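Local coordinates for protein DyP (Bjerkandera adusta, PDB 3VXJ) that probably acts as a heme b peroxidase that uses hydrogen peroxide to oxidise dyes and other substrates, and binds 2,6-dimethoxyphenol in this crystal, at residues P228-Y233 with A258-R263; A236-A241 with L247-G252; I270-T275 with P279-D284; R302-A307 with G403-L408. All coordinates share one frame; numbering follows the deposited sequence.

Interaction 1. Residues P228-Y233 with A258-R263; sequences PEFNAY and ARMFGR. With HEM (protoporphyrin IX containing Fe), chain B.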
# COMPACT_ATOMS: atom_id res chain seq x y z
N PRO A 228 -4.71 -13.15 15.42
CA PRO A 228 -5.62 -13.94 16.27
C PRO A 228 -6.86 -13.16 16.70
O PRO A 228 -7.95 -13.73 16.78
CB PRO A 228 -4.75 -14.26 17.49
CG PRO A 228 -3.36 -14.25 16.97
CD PRO A 228 -3.34 -13.12 15.98
N GLU A 229 -6.70 -11.87 16.97
CA GLU A 229 -7.81 -11.01 17.36
C GLU A 229 -8.83 -10.86 16.23
O GLU A 229 -10.03 -10.95 16.46
CB GLU A 229 -7.30 -9.65 17.82
CG GLU A 229 -6.51 -9.67 19.14
CD GLU A 229 -5.03 -10.01 18.99
OE1 GLU A 229 -4.55 -10.40 17.89
OE2 GLU A 229 -4.31 -9.89 20.00
N PHE A 230 -8.35 -10.63 15.01
CA PHE A 230 -9.21 -10.56 13.83
C PHE A 230 -10.00 -11.86 13.66
O PHE A 230 -11.22 -11.84 13.48
CB PHE A 230 -8.34 -10.27 12.60
CG PHE A 230 -9.08 -10.36 11.29
CD1 PHE A 230 -9.86 -9.31 10.84
CD2 PHE A 230 -8.97 -11.50 10.50
CE1 PHE A 230 -10.53 -9.40 9.62
CE2 PHE A 230 -9.63 -11.59 9.28
CZ PHE A 230 -10.43 -10.54 8.85
N ASN A 231 -9.29 -12.98 13.70
CA ASN A 231 -9.91 -14.29 13.54
C ASN A 231 -10.99 -14.52 14.61
O ASN A 231 -12.12 -14.90 14.30
CB ASN A 231 -8.84 -15.38 13.62
CG ASN A 231 -9.40 -16.77 13.35
OD1 ASN A 231 -9.80 -17.07 12.22
ND2 ASN A 231 -9.39 -17.62 14.37
N ALA A 232 -10.64 -14.26 15.87
CA ALA A 232 -11.59 -14.43 16.97
C ALA A 232 -12.80 -13.53 16.82
O ALA A 232 -13.93 -13.96 17.10
CB ALA A 232 -10.89 -14.19 18.30
N TYR A 233 -12.59 -12.29 16.37
CA TYR A 233 -13.69 -11.37 16.13
C TYR A 233 -14.66 -11.90 15.08
O TYR A 233 -15.87 -11.81 15.25
CB TYR A 233 -13.19 -9.98 15.73
CG TYR A 233 -14.32 -9.00 15.52
CD1 TYR A 233 -14.90 -8.33 16.60
CD2 TYR A 233 -14.84 -8.76 14.24
CE1 TYR A 233 -15.97 -7.44 16.40
CE2 TYR A 233 -15.90 -7.89 14.05
CZ TYR A 233 -16.46 -7.23 15.13
OH TYR A 233 -17.51 -6.36 14.92
N ALA A 258 -14.75 -11.61 4.50
CA ALA A 258 -14.93 -11.16 3.11
C ALA A 258 -15.77 -9.89 3.00
O ALA A 258 -15.51 -9.05 2.14
CB ALA A 258 -15.51 -12.29 2.24
N ARG A 259 -16.78 -9.76 3.85
CA ARG A 259 -17.63 -8.58 3.89
C ARG A 259 -16.85 -7.34 4.35
O ARG A 259 -17.09 -6.22 3.88
CB ARG A 259 -18.84 -8.83 4.79
CG ARG A 259 -19.79 -9.91 4.29
CD ARG A 259 -20.62 -9.42 3.13
NE ARG A 259 -21.65 -8.50 3.57
CZ ARG A 259 -22.54 -7.94 2.76
NH1 ARG A 259 -22.53 -8.21 1.46
NH2 ARG A 259 -23.46 -7.12 3.25
N MET A 260 -15.91 -7.55 5.28
CA MET A 260 -15.08 -6.46 5.77
C MET A 260 -14.12 -5.96 4.69
O MET A 260 -13.89 -4.75 4.57
CB MET A 260 -14.31 -6.90 7.02
CG MET A 260 -15.23 -7.13 8.21
SD MET A 260 -14.51 -8.14 9.53
CE MET A 260 -13.42 -6.95 10.28
N PHE A 261 -13.58 -6.89 3.90
CA PHE A 261 -12.62 -6.50 2.86
C PHE A 261 -13.24 -6.09 1.54
O PHE A 261 -12.70 -5.23 0.83
CB PHE A 261 -11.59 -7.61 2.61
CG PHE A 261 -10.38 -7.49 3.50
CD1 PHE A 261 -9.36 -6.60 3.17
CD2 PHE A 261 -10.27 -8.25 4.66
CE1 PHE A 261 -8.25 -6.46 4.00
CE2 PHE A 261 -9.15 -8.12 5.48
CZ PHE A 261 -8.14 -7.23 5.15
N GLY A 262 -14.36 -6.73 1.20
CA GLY A 262 -14.94 -6.63 -0.14
C GLY A 262 -14.43 -7.68 -1.11
O GLY A 262 -14.83 -7.70 -2.29
N ARG A 263 -13.54 -8.56 -0.64
CA ARG A 263 -13.06 -9.72 -1.39
C ARG A 263 -12.94 -10.89 -0.44
O ARG A 263 -12.64 -10.72 0.74
CB ARG A 263 -11.68 -9.47 -2.00
CG ARG A 263 -11.62 -8.43 -3.11
CD ARG A 263 -10.24 -8.41 -3.72
NE ARG A 263 -10.15 -7.39 -4.76
CZ ARG A 263 -10.44 -7.57 -6.05
NH1 ARG A 263 -10.75 -8.77 -6.53
NH2 ARG A 263 -10.35 -6.53 -6.87
CHA HEM B . -6.87 -3.36 -1.70
CHB HEM B . -5.32 -5.33 2.44
CHC HEM B . -4.09 -0.96 4.11
CHD HEM B . -5.60 1.03 -0.02
C1A HEM B . -6.59 -4.26 -0.71
C2A HEM B . -6.88 -5.68 -0.77
C3A HEM B . -6.46 -6.22 0.38
C4A HEM B . -5.87 -5.17 1.18
CMA HEM B . -6.53 -7.70 0.81
CAA HEM B . -7.61 -6.38 -1.94
CBA HEM B . -6.71 -6.87 -3.07
CGA HEM B . -6.16 -5.77 -3.95
O1A HEM B . -6.91 -5.14 -4.72
O2A HEM B . -4.92 -5.54 -3.88
C1B HEM B . -4.84 -4.33 3.25
C2B HEM B . -4.28 -4.51 4.57
C3B HEM B . -3.93 -3.29 5.04
C4B HEM B . -4.26 -2.32 4.01
CMB HEM B . -4.15 -5.87 5.28
CAB HEM B . -3.27 -2.93 6.38
CBB HEM B . -2.55 -3.81 7.08
C1C HEM B . -4.44 -0.04 3.16
C2C HEM B . -4.33 1.40 3.29
C3C HEM B . -4.76 1.95 2.14
C4C HEM B . -5.15 0.87 1.26
CMC HEM B . -3.78 2.11 4.54
CAC HEM B . -4.84 3.45 1.76
CBC HEM B . -5.18 4.40 2.65
C1D HEM B . -6.01 0.03 -0.86
C2D HEM B . -6.38 0.24 -2.24
C3D HEM B . -6.78 -1.11 -2.75
C4D HEM B . -6.62 -2.01 -1.64
CMD HEM B . -6.40 1.54 -3.06
CAD HEM B . -7.28 -1.39 -4.18
CBD HEM B . -8.76 -1.02 -4.22
CGD HEM B . -9.34 -1.21 -5.59
O1D HEM B . -10.40 -1.90 -5.69
O2D HEM B . -8.77 -0.70 -6.58
NA HEM B . -6.00 -3.99 0.50
NB HEM B . -4.85 -2.97 2.94
NC HEM B . -4.98 -0.32 1.92
ND HEM B . -6.13 -1.32 -0.54
FE HEM B . -5.55 -2.14 1.24
O HOH W 1 -3.76 -2.44 0.41
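Phe230 and Met260 mark the nearest approach of helices 227-236 and 249-261, with their CA atoms 10.8 Å apart, so the space between the two backbones is bridged by long side chains alone. The motif is a Met-aromatic contact, placed on the proximal side of the heme pocket of this DyP-type peroxidase. Phe230 points its ring at the second helix with CG anti to the backbone N (chi1 172°), and Met260 runs past it in the opposite direction. A bend about the CG-SD bond brings the Met260 methyl to the ring, with CE 3.8 Å from Phe230 CE1. Met260 SD lies 5.3 Å from the Phe230 ring centroid in an oblique position. Beside it, Phe230 CZ reaches the edge of the Phe261 ring at CE2, 4.3 Å away, while Phe167 stacks on the Phe230 ring. Phe261 thus relays the packing from the outer helix to the cofactor. Another part of its edge, CE1, comes within 3.5 Å of the heme meso carbon CHB, and its side chain also lies about 4 Å from that of the axial ligand His308. On the other side of the iron, a water completes the coordination at 2.0 Å. The helix ends at Gly262, whose positive phi (89°) turns the chain into the heme-binding Arg263. From there the Arg263 chain extends, its NH1 held by the carbonyls of Gly267 and Asn288, and CD rests 3.8 Å from CAA at the root of a heme propionate.

Interaction 2. Residues A236-A241 with L247-G252; sequences ANAIPA and LTQQEG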
# COMPACT_ATOMS: atom_id res chain seq x y z
N ALA A 236 -16.64 -14.79 16.61
CA ALA A 236 -17.62 -14.29 17.58
C ALA A 236 -18.81 -13.59 16.93
O ALA A 236 -19.92 -13.57 17.49
CB ALA A 236 -16.95 -13.37 18.59
N ASN A 237 -18.59 -13.04 15.75
CA ASN A 237 -19.61 -12.24 15.05
C ASN A 237 -20.02 -12.86 13.72
O ASN A 237 -20.55 -12.18 12.83
CB ASN A 237 -19.11 -10.81 14.89
CG ASN A 237 -19.00 -10.11 16.22
OD1 ASN A 237 -20.00 -9.64 16.77
ND2 ASN A 237 -17.79 -10.06 16.76
N ALA A 238 -19.77 -14.16 13.60
CA ALA A 238 -20.03 -14.90 12.37
C ALA A 238 -21.43 -14.62 11.85
O ALA A 238 -22.39 -14.59 12.62
CB ALA A 238 -19.86 -16.39 12.61
N ILE A 239 -21.54 -14.39 10.55
CA ILE A 239 -22.84 -14.10 9.95
C ILE A 239 -23.67 -15.39 9.92
O ILE A 239 -23.18 -16.40 9.42
CB ILE A 239 -22.66 -13.47 8.55
CG1 ILE A 239 -21.99 -12.10 8.71
CG2 ILE A 239 -23.99 -13.36 7.83
CD1 ILE A 239 -21.51 -11.47 7.45
N PRO A 240 -24.89 -15.36 10.49
CA PRO A 240 -25.64 -16.62 10.59
C PRO A 240 -26.13 -17.19 9.25
O PRO A 240 -26.25 -18.40 9.14
CB PRO A 240 -26.85 -16.27 11.47
CG PRO A 240 -26.94 -14.82 11.47
CD PRO A 240 -25.57 -14.25 11.18
N ALA A 241 -26.41 -16.34 8.28
CA ALA A 241 -26.99 -16.76 7.00
C ALA A 241 -26.75 -15.70 5.94
O ALA A 241 -26.57 -14.52 6.26
CB ALA A 241 -28.49 -17.00 7.14
N LEU A 247 -25.40 -20.55 7.29
CA LEU A 247 -23.96 -20.76 7.29
C LEU A 247 -23.54 -21.43 8.57
O LEU A 247 -24.06 -21.11 9.64
CB LEU A 247 -23.24 -19.42 7.15
CG LEU A 247 -23.55 -18.60 5.89
CD1 LEU A 247 -22.94 -17.22 6.01
CD2 LEU A 247 -23.06 -19.32 4.63
N THR A 248 -22.60 -22.37 8.48
CA THR A 248 -21.96 -22.87 9.69
C THR A 248 -21.20 -21.70 10.29
O THR A 248 -20.94 -20.70 9.60
CB THR A 248 -20.96 -24.00 9.39
OG1 THR A 248 -19.88 -23.48 8.61
CG2 THR A 248 -21.64 -25.16 8.65
N GLN A 249 -20.82 -21.80 11.56
CA GLN A 249 -20.04 -20.72 12.16
C GLN A 249 -18.76 -20.43 11.38
O GLN A 249 -18.43 -19.27 11.15
CB GLN A 249 -19.73 -21.00 13.62
CG GLN A 249 -19.02 -19.83 14.28
CD GLN A 249 -18.42 -20.18 15.61
OE1 GLN A 249 -18.24 -21.36 15.94
NE2 GLN A 249 -18.10 -19.16 16.40
N GLN A 250 -18.05 -21.48 10.96
CA GLN A 250 -16.81 -21.26 10.22
C GLN A 250 -17.09 -20.53 8.92
O GLN A 250 -16.39 -19.58 8.57
CB GLN A 250 -16.03 -22.55 9.99
CG GLN A 250 -14.58 -22.34 9.47
CD GLN A 250 -13.66 -21.60 10.45
OE1 GLN A 250 -13.63 -21.89 11.65
NE2 GLN A 250 -12.88 -20.66 9.93
N GLU A 251 -18.15 -20.94 8.21
CA GLU A 251 -18.55 -20.26 6.97
C GLU A 251 -18.92 -18.81 7.24
O GLU A 251 -18.60 -17.92 6.44
CB GLU A 251 -19.72 -20.99 6.31
CG GLU A 251 -19.33 -22.29 5.63
CD GLU A 251 -20.52 -23.15 5.27
OE1 GLU A 251 -21.67 -22.87 5.69
OE2 GLU A 251 -20.30 -24.15 4.53
N GLY A 252 -19.64 -18.58 8.33
CA GLY A 252 -20.12 -17.24 8.66
C GLY A 252 -18.99 -16.31 9.05
O GLY A 252 -19.07 -15.10 8.82
O HOH W 2 -22.63 -18.59 11.09
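The flat peptide carbonyl of Gly252 is met from above by Ile239 N, which stands 61° out of the carbonyl plane at 3.1 Å from Gly252 O. The N-H is nearly straight onto the oxygen, although it uses the face of the group. A second backbone bond, from Leu247 N to Pro240 O at 3.0 Å, lies closer to the plane of its carbonyl. At the first of these, the lack of a side chain on Gly252 lets the backbones close up, and Gly252 CA makes a CA-H...O contact of 3.3 Å with Ile239 O. That oxygen is also approached by a water placed to donate to it at 2.8 Å and to Leu247 O as well. Apolar groups fill in around this polar seam. Leu247 CD1 lies against Ile239 O at 3.5 Å, and its CG packs over Ala241 CA. Ala238 CB sits above the first turn of the helix, 3.5 Å from Gln249 O. A chi1 of -176° lays Gln249 CG alongside the same methyl, while its extended chain carries NE2 to the carbonyl of Leu235 at the end of the preceding helix. Outside, Pro240 lies near a bound N-acetylglucosamine. Reciprocal bonds close the helix start: Glu251 N gives to Thr248 OG1 at 3.1 Å, and Thr248 N gives to Glu251 OE1 at 3.0 Å from above the carboxylate plane. This pair is a capping box, here at the N-terminus of helix 249-261, where the chain returns from the short strands 241-242 and 245-246.

Interaction 3. Residues I270-T275 with P279-D284; sequences IDLAPT and PALGAD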
# COMPACT_ATOMS: atom_id res chain seq x y z
N ILE A 270 -16.49 -9.78 -3.76
CA ILE A 270 -17.83 -10.13 -3.32
C ILE A 270 -18.94 -9.53 -4.20
O ILE A 270 -20.02 -10.10 -4.30
CB ILE A 270 -18.07 -9.86 -1.80
CG1 ILE A 270 -18.16 -8.36 -1.48
CG2 ILE A 270 -17.02 -10.61 -0.94
CD1 ILE A 270 -18.36 -8.08 0.01
N ASP A 271 -18.64 -8.44 -4.90
CA ASP A 271 -19.62 -7.88 -5.83
C ASP A 271 -19.97 -8.89 -6.93
O ASP A 271 -21.10 -8.94 -7.40
CB ASP A 271 -19.11 -6.56 -6.43
CG ASP A 271 -20.20 -5.77 -7.11
OD1 ASP A 271 -21.38 -5.89 -6.70
OD2 ASP A 271 -19.86 -5.01 -8.05
N LEU A 272 -19.00 -9.72 -7.33
CA LEU A 272 -19.24 -10.80 -8.30
C LEU A 272 -19.61 -12.15 -7.67
O LEU A 272 -20.32 -12.94 -8.29
CB LEU A 272 -18.02 -10.99 -9.21
CG LEU A 272 -17.60 -9.79 -10.05
CD1 LEU A 272 -16.37 -10.14 -10.89
CD2 LEU A 272 -18.75 -9.31 -10.93
N ALA A 273 -19.11 -12.39 -6.46
CA ALA A 273 -19.31 -13.64 -5.74
C ALA A 273 -19.88 -13.30 -4.36
O ALA A 273 -19.17 -13.38 -3.35
CB ALA A 273 -17.99 -14.38 -5.62
N PRO A 274 -21.16 -12.91 -4.30
CA PRO A 274 -21.68 -12.31 -3.08
C PRO A 274 -22.05 -13.26 -1.94
O PRO A 274 -22.24 -12.79 -0.82
CB PRO A 274 -22.91 -11.54 -3.56
CG PRO A 274 -23.36 -12.26 -4.77
CD PRO A 274 -22.11 -12.78 -5.43
N THR A 275 -22.15 -14.57 -2.20
CA THR A 275 -22.59 -15.52 -1.17
C THR A 275 -21.62 -16.64 -0.82
O THR A 275 -21.74 -17.24 0.24
CB THR A 275 -23.96 -16.13 -1.49
OG1 THR A 275 -23.89 -16.80 -2.76
CG2 THR A 275 -25.04 -15.05 -1.51
N PRO A 279 -12.84 -19.52 -5.91
CA PRO A 279 -11.40 -19.42 -6.00
C PRO A 279 -10.88 -19.32 -7.45
O PRO A 279 -9.86 -18.66 -7.67
CB PRO A 279 -10.90 -20.70 -5.32
CG PRO A 279 -12.02 -21.10 -4.42
CD PRO A 279 -13.27 -20.69 -5.13
N ALA A 280 -11.59 -19.93 -8.40
CA ALA A 280 -11.23 -19.81 -9.82
C ALA A 280 -11.29 -18.35 -10.27
O ALA A 280 -10.39 -17.88 -10.99
CB ALA A 280 -12.15 -20.69 -10.69
N LEU A 281 -12.32 -17.64 -9.83
CA LEU A 281 -12.44 -16.21 -10.10
C LEU A 281 -11.35 -15.38 -9.42
O LEU A 281 -10.77 -14.49 -10.05
CB LEU A 281 -13.83 -15.71 -9.70
CG LEU A 281 -14.06 -14.20 -9.71
CD1 LEU A 281 -13.87 -13.60 -11.10
CD2 LEU A 281 -15.46 -13.93 -9.19
N GLY A 282 -11.07 -15.66 -8.15
CA GLY A 282 -10.01 -14.96 -7.41
C GLY A 282 -8.66 -15.01 -8.11
O GLY A 282 -7.92 -14.03 -8.09
N ALA A 283 -8.37 -16.15 -8.72
CA ALA A 283 -7.11 -16.37 -9.42
C ALA A 283 -7.18 -15.99 -10.90
O ALA A 283 -6.33 -16.41 -11.70
CB ALA A 283 -6.68 -17.83 -9.26
N ASP A 284 -8.20 -15.23 -11.28
CA ASP A 284 -8.40 -14.87 -12.69
C ASP A 284 -8.26 -13.37 -12.90
O ASP A 284 -9.24 -12.65 -12.72
CB ASP A 284 -9.78 -15.34 -13.17
CG ASP A 284 -10.01 -15.09 -14.66
OD1 ASP A 284 -9.14 -14.49 -15.31
OD2 ASP A 284 -11.08 -15.49 -15.16
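From its CB, the side chain of Leu281 heads out of the one-turn helix 279-282 toward Leu272 and Ala273, joining this short helix to the loop that precedes it in the C-terminal DyP-type peroxidase region. Its chi1 of 170° swings the branch point to the side opposite the amide nitrogen and so across to the loop. There the side chain forks. CD2 does most of the touching: it lies 3.9 Å from Leu272 CB and 4.4 Å from Ala273 CB, so one methyl settles between the bases of two successive side chains. Both Leu281 methyls, CD1 and CD2, lie 4.3 Å from Leu272 CD1, while CD2 alone also comes against Leu272 CB. The contact is therefore purely apolar and small, a methyl set against a methylene and an alanine methyl, between backbones whose nearest CA atoms, those of Ala273 and Leu281, are 8.5 Å apart. Polar bonds flank the contact on both sides. Ala273 O receives a bond from Trp264 NE1, and the carbonyl of Asp271 one from Arg302 NH2; on the helix side, Asp278 OD1 accepts from Leu281 N, and Asp284 OD2 forms a salt bridge with Arg287. The site borders the heme pocket without lining it: the side chain of Leu281 is about 7 Å from that of the heme-binding Arg263, and the side chain of Leu272 about 11 Å from the heme itself. After Gly282 the helix ends, Ala283 N still bonding back to Pro279 O at 3.1 Å and Asp284 N to Leu281 O at 2.9 Å.

Interaction 4. Residues R302-A307 with G403-L408; sequences RCPFGA and GGLDPL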
# COMPACT_ATOMS: atom_id res chain seq x y z
N ARG A 302 -24.97 -7.23 -1.98
CA ARG A 302 -23.81 -7.73 -2.71
C ARG A 302 -22.48 -7.29 -2.10
O ARG A 302 -21.51 -8.04 -2.14
CB ARG A 302 -23.89 -7.36 -4.19
CG ARG A 302 -25.09 -7.98 -4.89
CD ARG A 302 -25.07 -7.77 -6.40
NE ARG A 302 -24.10 -8.64 -7.06
CZ ARG A 302 -24.35 -9.88 -7.46
NH1 ARG A 302 -25.53 -10.43 -7.28
NH2 ARG A 302 -23.39 -10.59 -8.04
N CYS A 303 -22.43 -6.09 -1.54
CA CYS A 303 -21.21 -5.56 -0.91
C CYS A 303 -21.58 -4.45 0.06
O CYS A 303 -22.33 -3.55 -0.31
CB CYS A 303 -20.25 -5.00 -1.98
SG CYS A 303 -18.62 -4.53 -1.36
N PRO A 304 -21.03 -4.49 1.30
CA PRO A 304 -21.26 -3.32 2.18
C PRO A 304 -20.71 -2.03 1.59
O PRO A 304 -19.74 -2.06 0.82
CB PRO A 304 -20.49 -3.68 3.46
CG PRO A 304 -20.33 -5.20 3.41
CD PRO A 304 -20.16 -5.49 1.94
N PHE A 305 -21.32 -0.91 1.95
CA PHE A 305 -20.82 0.39 1.50
C PHE A 305 -19.43 0.69 2.05
O PHE A 305 -18.65 1.39 1.40
CB PHE A 305 -21.77 1.52 1.89
CG PHE A 305 -23.16 1.40 1.33
CD1 PHE A 305 -23.37 1.09 -0.01
CD2 PHE A 305 -24.27 1.64 2.15
CE1 PHE A 305 -24.67 0.98 -0.53
CE2 PHE A 305 -25.56 1.52 1.64
CZ PHE A 305 -25.76 1.21 0.30
N GLY A 306 -19.12 0.14 3.22
CA GLY A 306 -17.89 0.45 3.96
C GLY A 306 -16.78 -0.60 3.92
O GLY A 306 -15.81 -0.48 4.67
N ALA A 307 -16.90 -1.61 3.05
CA ALA A 307 -15.84 -2.61 2.85
C ALA A 307 -14.53 -1.94 2.40
O ALA A 307 -14.55 -0.94 1.68
CB ALA A 307 -16.29 -3.64 1.83
N GLY A 403 -21.73 -0.24 9.27
CA GLY A 403 -23.01 -0.87 9.03
C GLY A 403 -22.94 -1.88 7.91
O GLY A 403 -21.93 -2.00 7.20
N GLY A 404 -24.03 -2.62 7.74
CA GLY A 404 -24.25 -3.40 6.54
C GLY A 404 -23.43 -4.65 6.33
O GLY A 404 -23.54 -5.27 5.28
N LEU A 405 -22.64 -5.05 7.32
CA LEU A 405 -21.83 -6.26 7.16
C LEU A 405 -22.66 -7.54 7.03
O LEU A 405 -22.25 -8.48 6.36
CB LEU A 405 -20.79 -6.40 8.28
CG LEU A 405 -19.75 -5.28 8.46
CD1 LEU A 405 -18.73 -5.69 9.52
CD2 LEU A 405 -19.06 -4.90 7.15
N ASP A 406 -23.81 -7.58 7.69
CA ASP A 406 -24.74 -8.69 7.53
C ASP A 406 -25.73 -8.35 6.42
O ASP A 406 -26.59 -7.49 6.60
CB ASP A 406 -25.46 -8.98 8.85
CG ASP A 406 -26.32 -10.23 8.79
OD1 ASP A 406 -26.71 -10.63 7.68
OD2 ASP A 406 -26.63 -10.80 9.86
N PRO A 407 -25.63 -9.05 5.28
CA PRO A 407 -26.50 -8.71 4.15
C PRO A 407 -27.99 -8.90 4.43
O PRO A 407 -28.81 -8.31 3.73
CB PRO A 407 -26.03 -9.68 3.06
CG PRO A 407 -25.50 -10.88 3.81
CD PRO A 407 -24.83 -10.26 5.02
N LEU A 408 -28.33 -9.71 5.43
CA LEU A 408 -29.73 -9.98 5.76
C LEU A 408 -30.22 -9.11 6.91
O LEU A 408 -31.39 -9.15 7.27
CB LEU A 408 -29.97 -11.47 6.06
CG LEU A 408 -29.51 -12.49 5.01
CD1 LEU A 408 -29.94 -13.90 5.38
CD2 LEU A 408 -30.00 -12.13 3.60
O HOH W 3 -21.07 -0.15 5.32
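In the approach to the proximal histidine of the heme, the loop ahead of helix 308-312 lays Pro304 against Gly404 and Leu405, residues about a hundred positions further along the chain. Pro304 opens a type I beta turn that runs to Ala307, the N-cap position directly before the axial ligand His308. Its ring does the touching with CG, which rests 3.7 Å from Gly404 O and 4.0 Å from Leu405 CD2. The CB of Pro304 comes almost as close to that methyl, at 4.1 Å. Leu405 leaves its backbone pointing away from the proline, but the chain folds back beside its own backbone N (chi1 -60°), and the leucine then crosses the proline ring at about a right angle. Gly404 has positive phi (73°), a conformation that favours glycine; its carbonyl oxygen faces the ring. This oxygen is not spent on the apolar contact: Arg259 NH2 bonds to it, while Arg259 NE takes the carbonyl of Leu405, and the same arginine packs on Pro304. A water links the segments at the other end, placed to donate to Gly403 O at 2.8 Å and bonded weakly by Gly306 N. Further along, Asp406 OD1 accepts from Leu408 N at 2.9 Å, met from above the carboxylate plane, which closes an Asx turn. The contact thus joins two loops by proline packing and a water bridge, with an Asx turn shaping the second loop, beside the proximal heme site, where the side chain of Leu405 lies about 9 Å from that of His308.

In the fold
Helix 249-261 unites the set: interaction 2 binds its start, interaction 1 uses its end, from which Arg259 ties it to interaction 4, while Gly262 O bonds to Ile270 N of interaction 3. Interactions 1, 3 and 4 are buried and rest on apolar contacts, aromatic rings with one methionine next to the heme in interaction 1, leucine methyls in interaction 3, proline and leucine with a water in interaction 4. Interaction 2, farthest from the centre of the chain and partly exposed, instead relies on backbone hydrogen bonds and a capping box. Interactions 3 and 4 meet where Arg302 packs on Pro274, and interactions 2 and 4 where Ile239 reaches Leu405.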